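Local atomic coordinates of short chain dehydrogenase/reductase (Acinetobacter baumannii, PDB entry 4IUY), a protein that probably acts as an NAD(P)(H)-dependent oxidoreductase of the short-chain dehydrogenase/reductase family, with a Rossmann fold and a substrate that is not established. Residues His42-Phe47 / Ala52-Cys57; Leu122-Glu127 / Val175-Ala180. One frame throughout, in Å; residues are numbered along the deposited sequence. Where two conformers were deposited one is given.

Overall arrangement
From the N terminus the chain enters strand 29-32, runs through helix 38-49 and returns into strand 53-58. Interaction 1 closes this short loop, joining residues 42-47 to residues 52-57 across the four residues that end helix 38-49 and lead into the strand. It ties the first helix of the Rossmann fold to the second strand of the parallel sheet. Interaction 2 opens later and spans a longer loop. It joins residues 122-127, the loop that leads into helix 126-153, to residues 175-180, at the start of helix 176-196; helix 126-153 and strand 159-163 run between them. The contacts follow in series, neither nested nor crossed. The centres of interactions 1 and 2 are about 31 Å apart, on opposite sides of the chain's centre.

Interaction 1 (His42-Phe47 / Ala52-Cys57); sequences HIAELF and ANIVIC
Phe47 and Ala52 meet through both backbone and side chains. Ala52 N donates to Phe47 O at 2.9 Å. Phe47 CB also packs against Ala52 CB at 4.0 Å. The Ala52 methyl sits at the edge of the Phe47 ring, near its plane. The ring itself leads away from the strand and packs on Leu248 and Ala251 of helix 244-251. This is the second half of the first beta-alpha-beta unit of the Rossmann fold: helix 42-47 runs nearly antiparallel to strand 53-57, with their axes 8.4 Å apart. Ile54 fills the gap between them. Its CG1 lies beside the backbone N (chi1 -62°), and a second bend at chi2 (-57°) turns CD1 to the helix. Ile54 CD1 lies 3.9 Å from Phe47 CB. The same methyl, Ile54 CD1, is 3.5 Å from the carbonyl oxygen Ala44 O. The shorter branch, Ile54 CG2, points to Ala44 CB. Further along the strand Ile56 uses its CG2 methyl, 4.0 Å from Ala44 CB. Leu67 of helix 65-75 touches both Ala44 and Ile56.

Interaction 2 (Leu122-Glu127 / Val175-Ala180); sequences LDYNDE and VSPYCA
The backbones stay well apart, with Tyr124 CA and Pro177 CA the nearest pair at 8.2 Å, where the loop before helix 126-153 faces the first turn of helix 176-196. The Tyr124 side chain bridges the gap. Its CG lies beside the backbone N and anti to the carbonyl carbon (chi1 -87°), and the ring reaches across to Pro177. The Pro177 ring lies over one face of the phenol in a CH-pi contact. Pro177 CD is 3.5 Å from the centroid of the Tyr124 ring, 15° off its normal. Pro177 CG lies over the CD1 side of the ring, 3.6 Å from Tyr124 CD1. At the far end Tyr124 OH passes 3.7 Å from Val175 CA and donates a hydrogen bond to Gly174 O. A water donates to Tyr124 OH at 2.9 Å and weakly accepts Tyr178 N at 3.3 Å. Tyr178 is the tyrosine of the YxxxK sequence motif of this family. The backbone O of Tyr124 accepts a hydrogen bond from Gln145 NE2 of the second subunit, and Ser176 and Cys179 pack on that subunit too, so both segments touch it. The pi face of the ring takes the proline C-H groups while the hydroxyl both donates and accepts. The two polar contacts probably fix the hydroxyl proton toward Gly174 and, through the water, link the tyrosine weakly to the Tyr178 amide.

Interaction 1 (His42-Phe47 / Ala52-Cys57)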
loop_
_atom_site.group_PDB
_atom_site.type_symbol
_atom_site.label_atom_id
_atom_site.label_comp_id
_atom_site.label_asym_id
_atom_site.label_seq_id
_atom_site.Cartn_x
_atom_site.Cartn_y
_atom_site.Cartn_z
ATOM N N HIS D 42 13.964 20.083 -18.713
ATOM C CA HIS D 42 12.562 20.366 -18.818
ATOM C C HIS D 42 12.070 21.067 -17.549
ATOM O O HIS D 42 11.370 22.073 -17.620
ATOM C CB HIS D 42 11.772 19.052 -19.066
ATOM C CG HIS D 42 10.300 19.249 -19.042
ATOM N ND1 HIS D 42 9.586 19.644 -20.154
ATOM C CD2 HIS D 42 9.408 19.174 -18.025
ATOM C CE1 HIS D 42 8.309 19.766 -19.828
ATOM N NE2 HIS D 42 8.176 19.494 -18.543
ATOM N N ILE D 43 12.457 20.519 -16.396
ATOM C CA ILE D 43 12.035 21.045 -15.111
ATOM C C ILE D 43 12.549 22.461 -14.944
ATOM O O ILE D 43 11.772 23.348 -14.578
ATOM C CB ILE D 43 12.496 20.157 -13.947
ATOM C CG1 ILE D 43 11.735 18.827 -13.992
ATOM C CG2 ILE D 43 12.288 20.849 -12.589
ATOM C CD1 ILE D 43 12.179 17.839 -12.926
ATOM N N ALA D 44 13.829 22.672 -15.259
ATOM C CA ALA D 44 14.413 23.997 -15.177
ATOM C C ALA D 44 13.644 24.990 -16.020
ATOM O O ALA D 44 13.309 26.080 -15.567
ATOM C CB ALA D 44 15.880 23.980 -15.629
ATOM N N GLU D 45 13.331 24.574 -17.237
ATOM C CA GLU D 45 12.673 25.462 -18.167
ATOM C C GLU D 45 11.244 25.748 -17.739
ATOM O O GLU D 45 10.765 26.870 -17.885
ATOM C CB GLU D 45 12.744 24.870 -19.556
ATOM C CG GLU D 45 12.414 25.827 -20.634
ATOM C CD GLU D 45 13.228 25.582 -21.859
ATOM O OE1 GLU D 45 14.143 24.732 -21.814
ATOM O OE2 GLU D 45 12.898 26.190 -22.891
ATOM N N LEU D 46 10.582 24.738 -17.186
ATOM C CA LEU D 46 9.233 24.891 -16.662
ATOM C C LEU D 46 9.161 25.971 -15.563
ATOM O O LEU D 46 8.331 26.875 -15.640
ATOM C CB LEU D 46 8.711 23.551 -16.116
ATOM C CG LEU D 46 7.427 23.682 -15.283
ATOM C CD1 LEU D 46 6.272 24.115 -16.173
ATOM C CD2 LEU D 46 7.082 22.404 -14.559
ATOM N N PHE D 47 10.012 25.886 -14.540
ATOM C CA PHE D 47 9.953 26.881 -13.463
ATOM C C PHE D 47 10.397 28.285 -13.941
ATOM O O PHE D 47 9.817 29.290 -13.537
ATOM C CB PHE D 47 10.719 26.405 -12.214
ATOM C CG PHE D 47 9.941 25.395 -11.382
ATOM C CD1 PHE D 47 9.073 25.820 -10.388
ATOM C CD2 PHE D 47 10.025 24.034 -11.645
ATOM C CE1 PHE D 47 8.335 24.912 -9.645
ATOM C CE2 PHE D 47 9.287 23.113 -10.906
ATOM C CZ PHE D 47 8.433 23.552 -9.906
ATOM N N ALA D 52 10.152 31.781 -12.097
ATOM C CA ALA D 52 10.966 31.414 -10.938
ATOM C C ALA D 52 12.454 31.440 -11.286
ATOM O O ALA D 52 12.848 31.150 -12.424
ATOM C CB ALA D 52 10.568 30.012 -10.413
ATOM N N ASN D 53 13.272 31.761 -10.291
ATOM C CA ASN D 53 14.716 31.712 -10.447
ATOM C C ASN D 53 15.267 30.289 -10.323
ATOM O O ASN D 53 14.735 29.471 -9.598
ATOM C CB ASN D 53 15.387 32.652 -9.437
ATOM C CG ASN D 53 14.895 34.079 -9.573
ATOM O OD1 ASN D 53 15.092 34.721 -10.608
ATOM N ND2 ASN D 53 14.243 34.580 -8.536
ATOM N N ILE D 54 16.368 30.017 -11.004
ATOM C CA ILE D 54 16.815 28.647 -11.217
ATOM C C ILE D 54 18.218 28.387 -10.662
ATOM O O ILE D 54 19.156 29.113 -10.970
ATOM C CB ILE D 54 16.811 28.330 -12.751
ATOM C CG1 ILE D 54 15.397 28.452 -13.308
ATOM C CG2 ILE D 54 17.338 26.951 -13.028
ATOM C CD1 ILE D 54 14.412 27.539 -12.587
ATOM N N VAL D 55 18.350 27.368 -9.820
ATOM C CA VAL D 55 19.673 26.856 -9.450
ATOM C C VAL D 55 19.831 25.418 -9.952
ATOM O O VAL D 55 19.118 24.505 -9.522
ATOM C CB VAL D 55 19.925 26.882 -7.935
ATOM C CG1 VAL D 55 21.359 26.396 -7.649
ATOM C CG2 VAL D 55 19.720 28.281 -7.386
ATOM N N ILE D 56 20.737 25.211 -10.889
ATOM C CA ILE D 56 20.879 23.885 -11.471
ATOM C C ILE D 56 22.251 23.314 -11.195
ATOM O O ILE D 56 23.264 24.034 -11.212
ATOM C CB ILE D 56 20.623 23.905 -12.980
ATOM C CG1 ILE D 56 21.285 25.115 -13.630
ATOM C CG2 ILE D 56 19.122 23.947 -13.258
ATOM C CD1 ILE D 56 21.146 25.132 -15.114
ATOM N N CYS D 57 22.295 22.027 -10.878
ATOM C CA CYS D 57 23.597 21.383 -10.794
ATOM C C CYS D 57 23.660 20.000 -11.403
ATOM O O CYS D 57 22.637 19.344 -11.600
ATOM C CB CYS D 57 24.170 21.431 -9.371
ATOM S SG CYS D 57 23.065 21.200 -8.029
#

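Interaction 2 (Leu122-Glu127 / Val175-Ala180)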
loop_
_atom_site.group_PDB
_atom_site.type_symbol
_atom_site.label_atom_id
_atom_site.label_comp_id
_atom_site.label_asym_id
_atom_site.label_seq_id
_atom_site.Cartn_x
_atom_site.Cartn_y
_atom_site.Cartn_z
ATOM N N LEU D 122 21.484 -11.653 -10.181
ATOM C CA LEU D 122 22.744 -12.179 -9.672
ATOM C C LEU D 122 24.016 -11.549 -10.285
ATOM O O LEU D 122 25.124 -11.878 -9.853
ATOM C CB LEU D 122 22.789 -13.705 -9.840
ATOM C CG LEU D 122 21.776 -14.534 -9.037
ATOM C CD1 LEU D 122 21.866 -15.997 -9.448
ATOM C CD2 LEU D 122 21.950 -14.387 -7.521
ATOM N N ASP D 123 23.869 -10.700 -11.305
ATOM C CA ASP D 123 25.025 -10.103 -11.970
ATOM C C ASP D 123 25.404 -8.744 -11.390
ATOM O O ASP D 123 26.501 -8.245 -11.622
ATOM C CB ASP D 123 24.793 -9.934 -13.474
ATOM C CG ASP D 123 24.618 -11.246 -14.195
ATOM O OD1 ASP D 123 24.953 -12.300 -13.611
ATOM O OD2 ASP D 123 24.202 -11.213 -15.377
ATOM N N TYR D 124 24.489 -8.126 -10.657
ATOM C CA TYR D 124 24.778 -6.846 -10.018
ATOM C C TYR D 124 25.871 -7.000 -8.943
ATOM O O TYR D 124 25.781 -7.883 -8.086
ATOM C CB TYR D 124 23.510 -6.282 -9.378
ATOM C CG TYR D 124 22.636 -5.469 -10.280
ATOM C CD1 TYR D 124 23.048 -4.205 -10.716
ATOM C CD2 TYR D 124 21.382 -5.942 -10.682
ATOM C CE1 TYR D 124 22.250 -3.436 -11.534
ATOM C CE2 TYR D 124 20.569 -5.181 -11.505
ATOM C CZ TYR D 124 21.012 -3.922 -11.928
ATOM O OH TYR D 124 20.238 -3.140 -12.750
ATOM N N ASN D 125 26.886 -6.137 -8.973
ATOM C CA ASN D 125 27.928 -6.182 -7.944
ATOM C C ASN D 125 27.887 -5.020 -6.938
ATOM O O ASN D 125 27.050 -4.102 -7.048
ATOM C CB ASN D 125 29.324 -6.309 -8.557
ATOM C CG ASN D 125 29.677 -5.150 -9.478
ATOM O OD1 ASN D 125 29.487 -3.980 -9.143
ATOM N ND2 ASN D 125 30.192 -5.480 -10.660
ATOM N N ASP D 126 28.809 -5.076 -5.973
ATOM C CA ASP D 126 28.893 -4.093 -4.899
ATOM C C ASP D 126 29.088 -2.682 -5.469
ATOM O O ASP D 126 28.548 -1.707 -4.937
ATOM C CB ASP D 126 30.041 -4.419 -3.921
ATOM C CG ASP D 126 29.778 -5.660 -3.051
ATOM O OD1 ASP D 126 28.614 -6.046 -2.842
ATOM O OD2 ASP D 126 30.759 -6.233 -2.528
ATOM N N GLU D 127 29.845 -2.580 -6.560
ATOM C CA GLU D 127 30.106 -1.283 -7.185
ATOM C C GLU D 127 28.832 -0.741 -7.837
ATOM O O GLU D 127 28.501 0.448 -7.679
ATOM C CB GLU D 127 31.262 -1.368 -8.189
ATOM C CG GLU D 127 32.623 -1.727 -7.558
ATOM C CD GLU D 127 32.704 -3.196 -7.081
ATOM O OE1 GLU D 127 32.395 -4.114 -7.881
ATOM O OE2 GLU D 127 33.041 -3.432 -5.894
ATOM N N VAL D 175 16.425 -4.628 -12.648
ATOM C CA VAL D 175 16.568 -3.298 -12.038
ATOM C C VAL D 175 16.447 -3.338 -10.512
ATOM O O VAL D 175 15.964 -2.389 -9.887
ATOM C CB VAL D 175 15.533 -2.318 -12.630
ATOM C CG1 VAL D 175 15.873 -2.007 -14.083
ATOM C CG2 VAL D 175 14.102 -2.914 -12.530
ATOM N N SER D 176 16.894 -4.435 -9.915
ATOM C CA SER D 176 16.737 -4.619 -8.468
ATOM C C SER D 176 17.304 -3.489 -7.565
ATOM O O SER D 176 16.611 -3.030 -6.651
ATOM C CB SER D 176 17.199 -6.023 -8.032
ATOM O OG SER D 176 18.327 -6.450 -8.772
ATOM N N PRO D 177 18.548 -3.033 -7.810
ATOM C CA PRO D 177 19.024 -1.961 -6.916
ATOM C C PRO D 177 18.217 -0.669 -7.070
ATOM O O PRO D 177 17.939 -0.003 -6.069
ATOM C CB PRO D 177 20.487 -1.740 -7.360
ATOM C CG PRO D 177 20.873 -3.025 -8.074
ATOM C CD PRO D 177 19.600 -3.457 -8.758
ATOM N N TYR D 178 17.800 -0.363 -8.295
ATOM C CA TYR D 178 16.969 0.812 -8.563
ATOM C C TYR D 178 15.627 0.722 -7.804
ATOM O O TYR D 178 15.219 1.685 -7.158
ATOM C CB TYR D 178 16.749 0.932 -10.066
ATOM C CG TYR D 178 15.982 2.136 -10.535
ATOM C CD1 TYR D 178 16.648 3.314 -10.880
ATOM C CD2 TYR D 178 14.588 2.089 -10.694
ATOM C CE1 TYR D 178 15.967 4.402 -11.341
ATOM C CE2 TYR D 178 13.898 3.182 -11.158
ATOM C CZ TYR D 178 14.602 4.338 -11.493
ATOM O OH TYR D 178 13.942 5.443 -11.968
ATOM N N CYS D 179 14.947 -0.422 -7.904
ATOM C CA CYS D 179 13.691 -0.653 -7.166
ATOM C C CYS D 179 13.877 -0.508 -5.663
ATOM O O CYS D 179 13.055 0.117 -4.996
ATOM C CB CYS D 179 13.108 -2.046 -7.464
ATOM S SG CYS D 179 12.419 -2.156 -9.145
ATOM N N ALA D 180 14.943 -1.100 -5.125
ATOM C CA ALA D 180 15.177 -0.994 -3.684
ATOM C C ALA D 180 15.370 0.482 -3.269
ATOM O O ALA D 180 14.805 0.939 -2.268
ATOM C CB ALA D 180 16.366 -1.853 -3.261
HETATM O O HOH W 1 19.067 -0.949 -11.302
#